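Local coordinates for protein ubiquitin-conjugating ligase MGC351130 (Homo sapiens, PDB 1YRV) that catalyses the covalent attachment of ubiquitin to other proteins and is represented here by its ubiquitin-conjugating core domain, at residues F72-H77 / P87-I92; V57-L62 / A130-L135; P95-V100 / S136-E141; G22-L27 / D51-E56. One frame throughout, in Å; residues are numbered along the deposited sequence.

Contact 1: residues F72-H77 / P87-I92; sequences FQLTIH and PVVKFI
The carbonyl oxygen of Val88 is gripped by two donors. His77 N approaches it to 2.8 Å in an almost straight bond, 175° at the hydrogen, and water 1 donates to the same Val88 O, also from 2.8 Å. The water in turn bonds Thr75 OG1, bridging the two strands on the face that bears Thr75, His77, Val88 and Lys90. With chi1 of Thr75 at 62°, its hydroxyl lies between the backbone N and the carbonyl carbon, which brings it to the water while CG2 is turned onto Ile92 CG1, 3.6 Å away. His77 O accepts Val88 N at 2.7 Å, completing one antiparallel hydrogen-bonded pair; Thr75 and Lys90 form the other, and the bond from Ile92 N to Gln73 O carries the register further. The opposite face, with Leu74, Ile76, Val89 and Phe91, is apolar. Leu74 CD2 stands over the middle of the Phe91 ring, 3.3 Å from its centroid and 10° off the normal, a close CH-pi contact, while Phe72 CD1 comes to the edge of that ring, in its plane, 3.6 Å from Phe91 CZ. At the other end Ile76 and Pro87 lie side by side, and Ile76 CG2 presses tightly on Pro87 CB at 3.4 Å. The two strands form a beta hairpin at one margin of the antiparallel sheet: strand 54-60 flanks 71-77, and helix 124-135 covers the apolar face through Ile127, Leu128 and Leu135.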
loop_
_atom_site.group_PDB
_atom_site.type_symbol
_atom_site.label_atom_id
_atom_site.label_comp_id
_atom_site.label_asym_id
_atom_site.label_seq_id
_atom_site.Cartn_x
_atom_site.Cartn_y
_atom_site.Cartn_z
ATOM N N PHE A 72 -2.724 6.958 -4.740
ATOM C CA PHE A 72 -1.874 5.791 -4.945
ATOM C C PHE A 72 -2.777 4.629 -5.349
ATOM O O PHE A 72 -3.681 4.233 -4.602
ATOM C CB PHE A 72 -1.109 5.444 -3.663
ATOM C CG PHE A 72 -0.329 6.604 -3.065
ATOM C CD1 PHE A 72 0.791 7.133 -3.702
ATOM C CD2 PHE A 72 -0.684 7.126 -1.832
ATOM C CE1 PHE A 72 1.561 8.166 -3.097
ATOM C CE2 PHE A 72 0.077 8.149 -1.226
ATOM C CZ PHE A 72 1.201 8.669 -1.867
ATOM N N GLN A 73 -2.566 4.120 -6.556
ATOM C CA GLN A 73 -3.342 2.985 -7.054
ATOM C C GLN A 73 -2.463 1.748 -6.958
ATOM O O GLN A 73 -1.474 1.622 -7.673
ATOM C CB GLN A 73 -3.756 3.219 -8.489
ATOM C CG GLN A 73 -4.770 4.304 -8.614
ATOM C CD GLN A 73 -4.952 4.717 -10.035
ATOM O OE1 GLN A 73 -4.044 5.292 -10.633
ATOM N NE2 GLN A 73 -6.120 4.412 -10.607
ATOM N N LEU A 74 -2.848 0.835 -6.076
ATOM C CA LEU A 74 -2.072 -0.362 -5.813
ATOM C C LEU A 74 -2.880 -1.644 -5.930
ATOM O O LEU A 74 -4.099 -1.625 -6.087
ATOM C CB LEU A 74 -1.560 -0.272 -4.375
ATOM C CG LEU A 74 -0.973 1.054 -3.926
ATOM C CD1 LEU A 74 -1.291 1.319 -2.461
ATOM C CD2 LEU A 74 0.506 1.038 -4.177
ATOM N N THR A 75 -2.168 -2.764 -5.877
ATOM C CA THR A 75 -2.812 -4.061 -5.811
ATOM C C THR A 75 -2.153 -4.687 -4.583
ATOM O O THR A 75 -0.950 -4.486 -4.319
ATOM C CB THR A 75 -2.566 -4.999 -7.036
ATOM O OG1 THR A 75 -1.175 -5.298 -7.135
ATOM C CG2 THR A 75 -3.064 -4.392 -8.304
ATOM N N ILE A 76 -2.939 -5.444 -3.824
ATOM C CA ILE A 76 -2.414 -6.111 -2.629
ATOM C C ILE A 76 -2.708 -7.609 -2.753
ATOM O O ILE A 76 -3.869 -8.021 -2.845
ATOM C CB ILE A 76 -3.074 -5.546 -1.340
ATOM C CG1 ILE A 76 -2.801 -4.033 -1.258
ATOM C CG2 ILE A 76 -2.559 -6.283 -0.105
ATOM C CD1 ILE A 76 -3.268 -3.407 0.012
ATOM N N HIS A 77 -1.652 -8.405 -2.793
ATOM C CA HIS A 77 -1.789 -9.833 -2.895
ATOM C C HIS A 77 -1.458 -10.514 -1.582
ATOM O O HIS A 77 -0.322 -10.504 -1.127
ATOM C CB HIS A 77 -0.871 -10.369 -3.977
ATOM C CG HIS A 77 -0.581 -11.830 -3.839
ATOM N ND1 HIS A 77 -1.536 -12.802 -4.048
ATOM C CD2 HIS A 77 0.545 -12.482 -3.464
ATOM C CE1 HIS A 77 -1.011 -13.990 -3.809
ATOM N NE2 HIS A 77 0.249 -13.824 -3.452
ATOM N N PRO A 87 1.057 -9.109 3.130
ATOM C CA PRO A 87 0.634 -9.270 1.740
ATOM C C PRO A 87 1.745 -8.693 0.864
ATOM O O PRO A 87 2.734 -8.162 1.379
ATOM C CB PRO A 87 -0.668 -8.442 1.663
ATOM C CG PRO A 87 -0.448 -7.356 2.691
ATOM C CD PRO A 87 0.282 -8.070 3.834
ATOM N N VAL A 88 1.633 -8.844 -0.446
ATOM C CA VAL A 88 2.621 -8.233 -1.324
ATOM C C VAL A 88 1.900 -7.034 -1.956
ATOM O O VAL A 88 0.846 -7.189 -2.586
ATOM C CB VAL A 88 3.060 -9.142 -2.470
ATOM C CG1 VAL A 88 3.930 -8.336 -3.439
ATOM C CG2 VAL A 88 3.845 -10.358 -1.944
ATOM N N VAL A 89 2.461 -5.848 -1.787
ATOM C CA VAL A 89 1.853 -4.649 -2.340
ATOM C C VAL A 89 2.693 -4.162 -3.527
ATOM O O VAL A 89 3.935 -4.108 -3.469
ATOM C CB VAL A 89 1.760 -3.507 -1.259
ATOM C CG1 VAL A 89 1.313 -2.201 -1.901
ATOM C CG2 VAL A 89 0.794 -3.904 -0.147
ATOM N N LYS A 90 1.998 -3.824 -4.601
ATOM C CA LYS A 90 2.647 -3.316 -5.778
ATOM C C LYS A 90 1.875 -2.173 -6.379
ATOM O O LYS A 90 0.639 -2.143 -6.333
ATOM C CB LYS A 90 2.799 -4.406 -6.821
ATOM C CG LYS A 90 3.878 -5.397 -6.486
ATOM C CD LYS A 90 3.867 -6.563 -7.461
ATOM C CE LYS A 90 4.960 -7.574 -7.100
ATOM N NZ LYS A 90 6.325 -6.897 -7.034
ATOM N N PHE A 91 2.629 -1.226 -6.934
ATOM C CA PHE A 91 2.056 -0.073 -7.602
ATOM C C PHE A 91 1.679 -0.515 -9.001
ATOM O O PHE A 91 2.511 -1.035 -9.722
ATOM C CB PHE A 91 3.088 1.043 -7.671
ATOM C CG PHE A 91 2.868 2.096 -6.665
ATOM C CD1 PHE A 91 2.002 3.129 -6.929
ATOM C CD2 PHE A 91 3.495 2.034 -5.426
ATOM C CE1 PHE A 91 1.739 4.080 -5.974
ATOM C CE2 PHE A 91 3.240 2.985 -4.454
ATOM C CZ PHE A 91 2.366 4.014 -4.731
ATOM N N ILE A 92 0.424 -0.317 -9.380
ATOM C CA ILE A 92 -0.025 -0.713 -10.703
ATOM C C ILE A 92 0.866 -0.065 -11.760
ATOM O O ILE A 92 1.331 -0.737 -12.691
ATOM C CB ILE A 92 -1.511 -0.331 -10.909
ATOM C CG1 ILE A 92 -2.389 -1.338 -10.163
ATOM C CG2 ILE A 92 -1.853 -0.298 -12.389
ATOM C CD1 ILE A 92 -3.706 -0.792 -9.677
HETATM O O HOH W 1 0.536 -7.033 -5.391
#

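Contact 2: residues V57-L62 / A130-L135; sequences VEIEGL and ALQVML
In the ubiquitin-conjugating fold a central helix lies on one face of the antiparallel sheet, and here Ile59 of strand 54-60 and Gln132 of helix 124-135 form part of that seam. The axes of the segments 57-60 and 130-135 come within 8.6 Å and cross at -51°. Ile59 points at the helix with both branches: CD1 reaches Leu131 CB at 3.7 Å, and CG2 presses on Gln132 CB at 3.4 Å. Gln132 is stretched out, CG anti to the backbone N (chi1 -179°) and the chain straight beyond it, so that its amide reaches the end of the strand. There NE2 donates to Glu60 O over 3.2 Å in a bent bond, 140° at the hydrogen, with the acceptor tilted out of the amide plane. Leu62 comes in from the far side: Gln132 CG lies sandwiched between Ile59 CG2 and Leu62 CD1, the latter 3.8 Å away. Next to this, Ser136 OG bonds both Leu62 N and Gln132 O, tying the residues after the strand to the last part of the helix. The other methyl of Leu62 meets the helix backbone, CD2 being 3.9 Å from Val133 CA.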
loop_
_atom_site.group_PDB
_atom_site.type_symbol
_atom_site.label_atom_id
_atom_site.label_comp_id
_atom_site.label_asym_id
_atom_site.label_seq_id
_atom_site.Cartn_x
_atom_site.Cartn_y
_atom_site.Cartn_z
ATOM N N VAL A 57 -6.642 -1.389 -4.703
ATOM C CA VAL A 57 -6.790 -0.280 -3.797
ATOM C C VAL A 57 -6.328 1.077 -4.315
ATOM O O VAL A 57 -5.422 1.182 -5.137
ATOM C CB VAL A 57 -6.052 -0.544 -2.452
ATOM C CG1 VAL A 57 -6.184 -1.997 -2.063
ATOM C CG2 VAL A 57 -4.605 -0.137 -2.543
ATOM N N GLU A 58 -6.981 2.105 -3.791
ATOM C CA GLU A 58 -6.699 3.509 -4.081
ATOM C C GLU A 58 -6.617 4.272 -2.763
ATOM O O GLU A 58 -7.568 4.276 -1.966
ATOM C CB GLU A 58 -7.798 4.100 -4.958
ATOM C CG GLU A 58 -7.639 3.712 -6.416
ATOM C CD GLU A 58 -8.394 4.641 -7.386
ATOM O OE1 GLU A 58 -8.488 5.869 -7.109
ATOM O OE2 GLU A 58 -8.862 4.137 -8.442
ATOM N N ILE A 59 -5.470 4.899 -2.534
ATOM C CA ILE A 59 -5.262 5.655 -1.317
ATOM C C ILE A 59 -4.922 7.099 -1.645
ATOM O O ILE A 59 -3.973 7.358 -2.374
ATOM C CB ILE A 59 -4.125 5.070 -0.483
ATOM C CG1 ILE A 59 -4.342 3.580 -0.251
ATOM C CG2 ILE A 59 -4.091 5.749 0.880
ATOM C CD1 ILE A 59 -3.160 2.899 0.429
ATOM N N GLU A 60 -5.717 8.037 -1.136
ATOM C CA GLU A 60 -5.457 9.448 -1.414
ATOM C C GLU A 60 -4.205 9.935 -0.686
ATOM O O GLU A 60 -3.874 9.460 0.416
ATOM C CB GLU A 60 -6.660 10.305 -1.024
ATOM C CG GLU A 60 -7.868 10.097 -1.925
ATOM C CD GLU A 60 -9.090 10.941 -1.508
ATOM O OE1 GLU A 60 -9.038 11.567 -0.416
ATOM O OE2 GLU A 60 -10.101 10.966 -2.266
ATOM N N GLY A 61 -3.497 10.861 -1.334
ATOM C CA GLY A 61 -2.285 11.417 -0.765
ATOM C C GLY A 61 -2.566 12.036 0.585
ATOM O O GLY A 61 -3.579 12.687 0.773
ATOM N N LEU A 62 -1.671 11.835 1.538
ATOM C CA LEU A 62 -1.889 12.388 2.864
ATOM C C LEU A 62 -2.058 13.905 2.813
ATOM O O LEU A 62 -1.689 14.574 1.828
ATOM C CB LEU A 62 -0.718 12.040 3.776
ATOM C CG LEU A 62 -1.006 12.018 5.264
ATOM C CD1 LEU A 62 -2.102 11.039 5.518
ATOM C CD2 LEU A 62 0.248 11.665 6.039
ATOM N N ALA A 130 -1.588 2.643 7.369
ATOM C CA ALA A 130 -0.133 2.782 7.445
ATOM C C ALA A 130 0.443 3.171 6.087
ATOM O O ALA A 130 1.289 4.080 6.002
ATOM C CB ALA A 130 0.542 1.483 7.959
ATOM N N LEU A 131 -0.004 2.496 5.029
ATOM C CA LEU A 131 0.460 2.794 3.658
ATOM C C LEU A 131 0.270 4.270 3.329
ATOM O O LEU A 131 1.173 4.933 2.828
ATOM C CB LEU A 131 -0.323 1.954 2.638
ATOM C CG LEU A 131 0.356 0.775 1.910
ATOM C CD1 LEU A 131 1.350 0.110 2.781
ATOM C CD2 LEU A 131 -0.718 -0.198 1.458
ATOM N N GLN A 132 -0.923 4.770 3.594
ATOM C CA GLN A 132 -1.218 6.166 3.339
ATOM C C GLN A 132 -0.189 7.087 3.968
ATOM O O GLN A 132 0.391 7.903 3.285
ATOM C CB GLN A 132 -2.604 6.507 3.869
ATOM C CG GLN A 132 -2.985 7.928 3.617
ATOM C CD GLN A 132 -4.425 8.226 4.021
ATOM O OE1 GLN A 132 -4.747 8.333 5.205
ATOM N NE2 GLN A 132 -5.304 8.327 3.032
ATOM N N VAL A 133 0.062 6.937 5.261
ATOM C CA VAL A 133 1.021 7.803 5.914
ATOM C C VAL A 133 2.444 7.650 5.423
ATOM O O VAL A 133 3.121 8.644 5.147
ATOM C CB VAL A 133 1.033 7.586 7.410
ATOM C CG1 VAL A 133 2.053 8.518 8.055
ATOM C CG2 VAL A 133 -0.371 7.835 7.968
ATOM N N MET A 134 2.896 6.409 5.318
ATOM C CA MET A 134 4.243 6.124 4.884
ATOM C C MET A 134 4.486 6.571 3.458
ATOM O O MET A 134 5.458 7.245 3.188
ATOM C CB MET A 134 4.534 4.620 5.025
ATOM C CG MET A 134 4.293 4.031 6.435
ATOM S SD MET A 134 5.138 2.391 6.813
ATOM C CE MET A 134 4.577 2.145 8.635
ATOM N N LEU A 135 3.603 6.212 2.541
ATOM C CA LEU A 135 3.825 6.599 1.158
ATOM C C LEU A 135 3.754 8.132 0.947
ATOM O O LEU A 135 4.199 8.659 -0.093
ATOM C CB LEU A 135 2.846 5.866 0.234
ATOM C CG LEU A 135 3.235 4.406 -0.052
ATOM C CD1 LEU A 135 2.015 3.605 -0.491
ATOM C CD2 LEU A 135 4.344 4.330 -1.111
#

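Contact 3: residues P95-V100 / S136-E141; sequences PFHPNV and SNPVLE
From its CB, directed at the loop 136-141, the side chain of Asn99 leads through CG, 3.6 Å from Val139 N, to an amide whose two ends both engage the Val139 backbone. OD1 takes the main bond: Val139 N donates to it at 2.8 Å, in the carbonyl plane and on a lone pair. The same oxygen also lies close against the CA and CB of Pro138. ND2 adds a weak bond to Val139 O, 3.3 Å long. With a sound bond at the oxygen and a weak one at the nitrogen, the amide's rotation is probably settled. The torsion that serves this places CG opposite the carbonyl carbon (chi1 -52°), beside the residue's own N. That N is used as well, donating to His97 ND1 at 2.9 Å almost exactly in the imidazole plane, while His97 NE2 bonds Leu135 O. Held at two nitrogens, the ring meets the proline with CE1, 3.6 Å from Pro138 CG, and Trp67 packs against both residues. Pro98 adds the other apolar touch, CB to Pro138 CB at 3.9 Å. The backbone of Asn99 bonds Cys108, the predicted thioester-forming cysteine, and the side chains of Asn99 and Cys108 come within about 4 Å of each other. His97, Pro98 and Asn99 make up the HPN motif characteristic of the active site of ubiquitin-conjugating enzymes.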
loop_
_atom_site.group_PDB
_atom_site.type_symbol
_atom_site.label_atom_id
_atom_site.label_comp_id
_atom_site.label_asym_id
_atom_site.label_seq_id
_atom_site.Cartn_x
_atom_site.Cartn_y
_atom_site.Cartn_z
ATOM N N PRO A 95 5.509 4.542 -9.977
ATOM C CA PRO A 95 5.488 5.984 -9.715
ATOM C C PRO A 95 6.891 6.540 -9.515
ATOM O O PRO A 95 7.830 5.787 -9.284
ATOM C CB PRO A 95 4.666 6.063 -8.447
ATOM C CG PRO A 95 5.216 4.883 -7.678
ATOM C CD PRO A 95 5.315 3.785 -8.722
ATOM N N PHE A 96 7.025 7.858 -9.626
ATOM C CA PHE A 96 8.306 8.531 -9.417
ATOM C C PHE A 96 8.285 8.816 -7.912
ATOM O O PHE A 96 7.779 9.844 -7.463
ATOM C CB PHE A 96 8.358 9.838 -10.205
ATOM C CG PHE A 96 9.702 10.497 -10.173
ATOM C CD1 PHE A 96 9.853 11.792 -9.686
ATOM C CD2 PHE A 96 10.815 9.841 -10.679
ATOM C CE1 PHE A 96 11.102 12.426 -9.717
ATOM C CE2 PHE A 96 12.068 10.471 -10.711
ATOM C CZ PHE A 96 12.209 11.754 -10.234
ATOM N N HIS A 97 8.832 7.891 -7.131
ATOM C CA HIS A 97 8.763 7.989 -5.682
ATOM C C HIS A 97 10.060 7.501 -5.078
ATOM O O HIS A 97 10.623 6.518 -5.517
ATOM C CB HIS A 97 7.558 7.150 -5.217
ATOM C CG HIS A 97 7.223 7.307 -3.766
ATOM N ND1 HIS A 97 8.109 6.955 -2.769
ATOM C CD2 HIS A 97 6.136 7.818 -3.153
ATOM C CE1 HIS A 97 7.580 7.258 -1.599
ATOM N NE2 HIS A 97 6.386 7.781 -1.796
ATOM N N PRO A 98 10.563 8.197 -4.064
ATOM C CA PRO A 98 11.814 7.849 -3.387
ATOM C C PRO A 98 11.891 6.430 -2.804
ATOM O O PRO A 98 12.967 5.839 -2.766
ATOM C CB PRO A 98 11.923 8.908 -2.289
ATOM C CG PRO A 98 11.146 10.069 -2.854
ATOM C CD PRO A 98 9.953 9.385 -3.450
ATOM N N ASN A 99 10.766 5.879 -2.353
ATOM C CA ASN A 99 10.806 4.561 -1.747
ATOM C C ASN A 99 10.168 3.438 -2.545
ATOM O O ASN A 99 10.119 2.301 -2.078
ATOM C CB ASN A 99 10.186 4.631 -0.354
ATOM C CG ASN A 99 10.790 5.736 0.490
ATOM O OD1 ASN A 99 10.072 6.529 1.084
ATOM N ND2 ASN A 99 12.110 5.806 0.528
ATOM N N VAL A 100 9.701 3.736 -3.752
ATOM C CA VAL A 100 9.090 2.704 -4.572
ATOM C C VAL A 100 10.130 2.196 -5.552
ATOM O O VAL A 100 10.743 2.968 -6.284
ATOM C CB VAL A 100 7.862 3.248 -5.328
ATOM C CG1 VAL A 100 7.224 2.154 -6.146
ATOM C CG2 VAL A 100 6.869 3.822 -4.339
ATOM N N SER A 136 3.225 8.846 1.937
ATOM C CA SER A 136 3.150 10.301 1.855
ATOM C C SER A 136 4.304 10.958 2.608
ATOM O O SER A 136 4.365 12.177 2.695
ATOM C CB SER A 136 1.833 10.797 2.431
ATOM O OG SER A 136 0.764 10.256 1.702
ATOM N N ASN A 137 5.208 10.145 3.141
ATOM C CA ASN A 137 6.340 10.639 3.897
ATOM C C ASN A 137 7.538 9.769 3.658
ATOM O O ASN A 137 7.888 8.934 4.482
ATOM C CB ASN A 137 6.025 10.663 5.391
ATOM C CG ASN A 137 4.877 11.591 5.715
ATOM O OD1 ASN A 137 4.946 12.795 5.445
ATOM N ND2 ASN A 137 3.801 11.039 6.265
ATOM N N PRO A 138 8.181 9.947 2.508
ATOM C CA PRO A 138 9.370 9.194 2.114
ATOM C C PRO A 138 10.514 9.184 3.150
ATOM O O PRO A 138 10.685 10.107 3.953
ATOM C CB PRO A 138 9.771 9.878 0.811
ATOM C CG PRO A 138 8.449 10.272 0.230
ATOM C CD PRO A 138 7.746 10.848 1.422
ATOM N N VAL A 139 11.290 8.110 3.106
ATOM C CA VAL A 139 12.431 7.925 3.982
ATOM C C VAL A 139 13.618 8.340 3.131
ATOM O O VAL A 139 14.240 7.502 2.461
ATOM C CB VAL A 139 12.603 6.429 4.368
ATOM C CG1 VAL A 139 13.793 6.247 5.297
ATOM C CG2 VAL A 139 11.330 5.905 5.000
ATOM N N LEU A 140 13.921 9.635 3.128
ATOM C CA LEU A 140 15.034 10.135 2.331
ATOM C C LEU A 140 16.336 9.428 2.692
ATOM O O LEU A 140 17.253 9.356 1.875
ATOM C CB LEU A 140 15.190 11.641 2.537
ATOM C CG LEU A 140 13.964 12.487 2.187
ATOM C CD1 LEU A 140 14.165 13.917 2.674
ATOM C CD2 LEU A 140 13.735 12.438 0.683
ATOM N N GLU A 141 16.392 8.896 3.913
ATOM C CA GLU A 141 17.571 8.201 4.427
ATOM C C GLU A 141 18.354 7.453 3.355
ATOM O O GLU A 141 19.470 7.843 2.982
ATOM C CB GLU A 141 17.172 7.232 5.553
ATOM C CG GLU A 141 18.267 6.220 5.931
ATOM C CD GLU A 141 19.563 6.864 6.436
ATOM O OE1 GLU A 141 20.589 6.135 6.521
ATOM O OE2 GLU A 141 19.551 8.086 6.755
#

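Contact 4: residues G22-L27 / D51-E56; sequences GRAYLL and DMMEWE
A Met-aromatic contact between Met52 and Tyr25 joins the first turn of helix 23-38 to the connection between strands 43-47 and 54-60. Met52 SD lies 4.5 Å from the centroid of the Tyr25 ring and 42° off its normal, an oblique approach in which CE1 is the ring atom touched, 3.7 Å from the sulfur. The Tyr25 ring swings toward the turn because CG is anti to the backbone N (chi1 176°); its CD1 edge then meets Asp51 O, which lies in the ring plane at 3.5 Å. Met53 serves the neighbouring helix residue: bent at both chi2 and chi3, its chain folds so that CE rests on Ala24 CB, 3.6 Å away. No hydrogen bond crosses between the two segments, and the grip is made by sulfur, methyl, ring and one carbonyl oxygen at the ring edge. From the start of the strand, Trp55 NE1 donates to Met52 O at 2.8 Å from well above the carbonyl plane, steadying the backbone that carries the two methionines. Met52 also touches His29 and Phe32 farther along the helix, and the ring of Phe32 meets Trp55 edge-to-face. Far from the predicted catalytic cysteine, this is the packing of the N-terminal helix against the sheet found in the ubiquitin-conjugating fold.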
loop_
_atom_site.group_PDB
_atom_site.type_symbol
_atom_site.label_atom_id
_atom_site.label_comp_id
_atom_site.label_asym_id
_atom_site.label_seq_id
_atom_site.Cartn_x
_atom_site.Cartn_y
_atom_site.Cartn_z
ATOM N N GLY A 22 -10.873 -21.404 5.362
ATOM C CA GLY A 22 -9.445 -21.143 5.501
ATOM C C GLY A 22 -9.182 -19.983 6.434
ATOM O O GLY A 22 -9.995 -19.052 6.505
ATOM N N ARG A 23 -8.064 -20.054 7.140
ATOM C CA ARG A 23 -7.619 -19.044 8.089
ATOM C C ARG A 23 -7.555 -17.646 7.445
ATOM O O ARG A 23 -8.227 -16.707 7.868
ATOM C CB ARG A 23 -6.234 -19.436 8.580
ATOM C CG ARG A 23 -5.733 -18.646 9.739
ATOM C CD ARG A 23 -6.058 -19.357 11.013
ATOM N NE ARG A 23 -5.718 -18.473 12.100
ATOM C CZ ARG A 23 -6.289 -18.462 13.288
ATOM N NH1 ARG A 23 -7.260 -19.308 13.620
ATOM N NH2 ARG A 23 -5.896 -17.545 14.133
ATOM N N ALA A 24 -6.703 -17.525 6.434
ATOM C CA ALA A 24 -6.549 -16.276 5.669
ATOM C C ALA A 24 -7.897 -15.739 5.180
ATOM O O ALA A 24 -8.191 -14.570 5.362
ATOM C CB ALA A 24 -5.681 -16.506 4.489
ATOM N N TYR A 25 -8.685 -16.582 4.526
ATOM C CA TYR A 25 -9.976 -16.146 4.043
ATOM C C TYR A 25 -10.849 -15.579 5.152
ATOM O O TYR A 25 -11.448 -14.533 4.977
ATOM C CB TYR A 25 -10.713 -17.299 3.342
ATOM C CG TYR A 25 -12.112 -16.946 2.896
ATOM C CD1 TYR A 25 -12.323 -16.272 1.722
ATOM C CD2 TYR A 25 -13.209 -17.205 3.708
ATOM C CE1 TYR A 25 -13.578 -15.839 1.356
ATOM C CE2 TYR A 25 -14.483 -16.789 3.357
ATOM C CZ TYR A 25 -14.655 -16.092 2.157
ATOM O OH TYR A 25 -15.913 -15.669 1.750
ATOM N N LEU A 26 -10.930 -16.263 6.288
ATOM C CA LEU A 26 -11.764 -15.777 7.397
ATOM C C LEU A 26 -11.282 -14.460 8.027
ATOM O O LEU A 26 -12.093 -13.613 8.465
ATOM C CB LEU A 26 -11.890 -16.860 8.468
ATOM C CG LEU A 26 -12.671 -18.115 8.039
ATOM C CD1 LEU A 26 -12.384 -19.241 9.021
ATOM C CD2 LEU A 26 -14.181 -17.812 7.988
ATOM N N LEU A 27 -9.962 -14.309 8.089
ATOM C CA LEU A 27 -9.350 -13.103 8.608
ATOM C C LEU A 27 -9.650 -11.942 7.649
ATOM O O LEU A 27 -10.027 -10.842 8.072
ATOM C CB LEU A 27 -7.838 -13.293 8.740
ATOM C CG LEU A 27 -7.331 -14.243 9.863
ATOM C CD1 LEU A 27 -5.850 -14.530 9.607
ATOM C CD2 LEU A 27 -7.508 -13.636 11.278
ATOM N N ASP A 51 -11.205 -15.575 -3.878
ATOM C CA ASP A 51 -10.206 -15.916 -2.875
ATOM C C ASP A 51 -10.168 -14.917 -1.722
ATOM O O ASP A 51 -9.913 -15.270 -0.559
ATOM C CB ASP A 51 -8.827 -15.867 -3.518
ATOM C CG ASP A 51 -8.229 -17.208 -3.647
ATOM O OD1 ASP A 51 -7.028 -17.314 -4.010
ATOM O OD2 ASP A 51 -8.985 -18.176 -3.386
ATOM N N MET A 52 -10.370 -13.666 -2.103
ATOM C CA MET A 52 -10.293 -12.531 -1.227
ATOM C C MET A 52 -8.828 -12.277 -0.969
ATOM O O MET A 52 -8.451 -11.558 -0.044
ATOM C CB MET A 52 -11.044 -12.753 0.071
ATOM C CG MET A 52 -12.512 -12.463 -0.081
ATOM S SD MET A 52 -13.220 -12.132 1.527
ATOM C CE MET A 52 -13.068 -10.412 1.586
ATOM N N MET A 53 -8.013 -12.858 -1.837
ATOM C CA MET A 53 -6.570 -12.746 -1.765
ATOM C C MET A 53 -6.025 -11.608 -2.613
ATOM O O MET A 53 -4.949 -11.075 -2.329
ATOM C CB MET A 53 -5.924 -14.035 -2.261
ATOM C CG MET A 53 -6.181 -15.263 -1.400
ATOM S SD MET A 53 -5.275 -15.392 0.177
ATOM C CE MET A 53 -6.577 -15.149 1.332
ATOM N N GLU A 54 -6.763 -11.256 -3.659
ATOM C CA GLU A 54 -6.327 -10.231 -4.575
ATOM C C GLU A 54 -7.172 -8.995 -4.397
ATOM O O GLU A 54 -8.401 -9.067 -4.461
ATOM C CB GLU A 54 -6.425 -10.739 -6.022
ATOM C CG GLU A 54 -5.579 -11.976 -6.349
ATOM C CD GLU A 54 -4.116 -11.800 -5.945
ATOM O OE1 GLU A 54 -3.583 -10.664 -6.078
ATOM O OE2 GLU A 54 -3.475 -12.790 -5.508
ATOM N N TRP A 55 -6.510 -7.857 -4.162
ATOM C CA TRP A 55 -7.219 -6.580 -3.955
ATOM C C TRP A 55 -6.778 -5.439 -4.836
ATOM O O TRP A 55 -5.622 -5.345 -5.235
ATOM C CB TRP A 55 -7.037 -6.078 -2.526
ATOM C CG TRP A 55 -7.559 -6.996 -1.544
ATOM C CD1 TRP A 55 -7.045 -8.205 -1.212
ATOM C CD2 TRP A 55 -8.791 -6.856 -0.824
ATOM N NE1 TRP A 55 -7.889 -8.837 -0.331
ATOM C CE2 TRP A 55 -8.960 -8.032 -0.078
ATOM C CE3 TRP A 55 -9.758 -5.843 -0.738
ATOM C CZ2 TRP A 55 -10.074 -8.237 0.733
ATOM C CZ3 TRP A 55 -10.867 -6.040 0.072
ATOM C CH2 TRP A 55 -11.013 -7.239 0.806
ATOM N N GLU A 56 -7.716 -4.541 -5.093
ATOM C CA GLU A 56 -7.425 -3.350 -5.855
ATOM C C GLU A 56 -7.682 -2.177 -4.930
ATOM O O GLU A 56 -8.795 -1.986 -4.415
ATOM C CB GLU A 56 -8.295 -3.278 -7.090
ATOM C CG GLU A 56 -7.757 -4.112 -8.225
ATOM C CD GLU A 56 -8.605 -3.980 -9.481
ATOM O OE1 GLU A 56 -8.313 -4.670 -10.484
ATOM O OE2 GLU A 56 -9.570 -3.183 -9.459
#

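In the fold
From the N terminus, contact 4 closes first, bringing the loop before strand 54-60 back to the start of helix 23-38. The same strand then opens contact 2, whose long loop closes only at helix 124-135. Contact 1, the hairpin of strands 71-77 and 88-91, lies wholly within that loop and shares the sheet with it, Phe72 N and Leu74 N bonding to Ile59 O and Val57 O. Contact 3 opens after the hairpin and closes beyond the helix, so it crosses contact 2; the two also touch, where the end of the helix runs into the loop after it. Contacts 3 and 4 do not touch and stand on opposite sides of the chain's centre.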